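Local coordinates for protein 5'-Methylthioadenosine Nucleosidase (Arabidopsis thaliana, PDB 2H8G) that is a nucleosidase of the phosphorylase superfamily that forms a two-chain assembly and holds adenine in a pocket, at residues I143-P146 / M147-L150. Sequence-based numbering, arbitrary orientation.
Sequences IPIP and MFDL
The carbonyl oxygen of Ile145 accepts the amide of Asp149, N to O 3.0 Å, with the donor almost in line with the C=O bond (170° at the oxygen) although the N-H itself is bent to 143°. With CG between its own backbone N and carbonyl carbon, Asp149 also places this carboxylate carbon 3.2 Å from Ile145 O, a contact that is not a hydrogen bond. The same rotation lets OD1 take a weak, strongly bent bond from the amide of Leu150, in the first turn of the helix. The bond from Phe148 N to Pro146 O, weak at 2.7 Å, closes a classic gamma turn centred on Met147, the N-cap residue, whose positive phi of 70° reverses the chain. These bonds lie where the loop after strand 130-138 enters helix 148-153, at the surface of this phosphorylase-superfamily fold and against the second subunit. On the apolar side, Phe148 CB rests against two neighbouring isoleucine branches, Ile143 CG2 (3.4 Å) and Ile145 CG1 (3.7 Å). The Ile145 side chain runs alongside that of Phe148, CD1 lying 3.8 Å from ring atom CD1 in an oblique approach. Ile143 packs on Leu181 of the second subunit, one of the residues lining the adenine pocket, and Ile145 on its Ala234, while Met147 and Phe148 meet its Ile87. A water accepts from Ile143 N and donates to Asp149 O, bridging loop and helix.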
loop_
_atom_site.group_PDB
_atom_site.type_symbol
_atom_site.label_atom_id
_atom_site.label_comp_id
_atom_site.label_asym_id
_atom_site.label_seq_id
_atom_site.Cartn_x
_atom_site.Cartn_y
_atom_site.Cartn_z
ATOM N N ILE A 143 -12.273 2.375 -9.501
ATOM C CA ILE A 143 -12.540 1.156 -10.261
ATOM C C ILE A 143 -14.027 1.291 -10.584
ATOM O O ILE A 143 -14.885 0.743 -9.891
ATOM C CB ILE A 143 -12.268 -0.107 -9.410
ATOM C CG1 ILE A 143 -10.914 0.024 -8.702
ATOM C CG2 ILE A 143 -12.242 -1.330 -10.312
ATOM C CD1 ILE A 143 -10.604 -1.096 -7.719
ATOM N N PRO A 144 -14.343 2.046 -11.653
ATOM C CA PRO A 144 -15.688 2.344 -12.152
ATOM C C PRO A 144 -16.600 1.201 -12.577
ATOM O O PRO A 144 -17.274 1.292 -13.603
ATOM C CB PRO A 144 -15.414 3.322 -13.292
ATOM C CG PRO A 144 -14.137 2.815 -13.847
ATOM C CD PRO A 144 -13.324 2.542 -12.597
ATOM N N ILE A 145 -16.638 0.139 -11.782
ATOM C CA ILE A 145 -17.497 -0.998 -12.079
ATOM C C ILE A 145 -18.142 -1.490 -10.787
ATOM O O ILE A 145 -17.642 -1.229 -9.695
ATOM C CB ILE A 145 -16.706 -2.145 -12.747
ATOM C CG1 ILE A 145 -15.574 -2.614 -11.833
ATOM C CG2 ILE A 145 -16.153 -1.675 -14.086
ATOM C CD1 ILE A 145 -14.692 -3.676 -12.452
ATOM N N PRO A 146 -19.271 -2.203 -10.894
ATOM C CA PRO A 146 -19.964 -2.712 -9.709
ATOM C C PRO A 146 -19.093 -3.466 -8.712
ATOM O O PRO A 146 -18.198 -4.219 -9.091
ATOM C CB PRO A 146 -21.053 -3.594 -10.308
ATOM C CG PRO A 146 -21.385 -2.870 -11.574
ATOM C CD PRO A 146 -20.015 -2.544 -12.119
ATOM N N MET A 147 -19.370 -3.241 -7.431
ATOM C CA MET A 147 -18.663 -3.887 -6.332
ATOM C C MET A 147 -17.225 -3.406 -6.176
ATOM O O MET A 147 -16.824 -3.005 -5.085
ATOM C CB MET A 147 -18.709 -5.409 -6.507
ATOM C CG MET A 147 -18.319 -6.185 -5.273
ATOM S SD MET A 147 -18.957 -7.873 -5.334
ATOM C CE MET A 147 -20.312 -7.770 -4.179
ATOM N N PHE A 148 -16.448 -3.436 -7.252
ATOM C CA PHE A 148 -15.070 -2.972 -7.160
ATOM C C PHE A 148 -15.002 -1.485 -6.839
ATOM O O PHE A 148 -14.041 -1.026 -6.213
ATOM C CB PHE A 148 -14.308 -3.244 -8.458
ATOM C CG PHE A 148 -13.891 -4.676 -8.625
ATOM C CD1 PHE A 148 -14.757 -5.607 -9.187
ATOM C CD2 PHE A 148 -12.638 -5.099 -8.195
ATOM C CE1 PHE A 148 -14.380 -6.946 -9.320
ATOM C CE2 PHE A 148 -12.248 -6.430 -8.321
ATOM C CZ PHE A 148 -13.124 -7.358 -8.886
ATOM N N ASP A 149 -16.004 -0.721 -7.266
ATOM C CA ASP A 149 -15.968 0.707 -6.983
ATOM C C ASP A 149 -16.000 0.965 -5.480
ATOM O O ASP A 149 -15.207 1.755 -4.970
ATOM C CB ASP A 149 -17.091 1.475 -7.718
ATOM C CG ASP A 149 -18.489 0.899 -7.492
ATOM O OD1 ASP A 149 -18.674 -0.022 -6.672
ATOM O OD2 ASP A 149 -19.423 1.405 -8.154
ATOM N N LEU A 150 -16.885 0.278 -4.763
ATOM C CA LEU A 150 -16.972 0.436 -3.313
ATOM C C LEU A 150 -15.690 -0.070 -2.649
ATOM O O LEU A 150 -15.247 0.469 -1.632
ATOM C CB LEU A 150 -18.172 -0.339 -2.763
ATOM C CG LEU A 150 -19.548 0.134 -3.229
ATOM C CD1 LEU A 150 -20.599 -0.858 -2.746
ATOM C CD2 LEU A 150 -19.834 1.527 -2.697
HETATM O O HOH W 1 -13.578 3.084 -6.853
#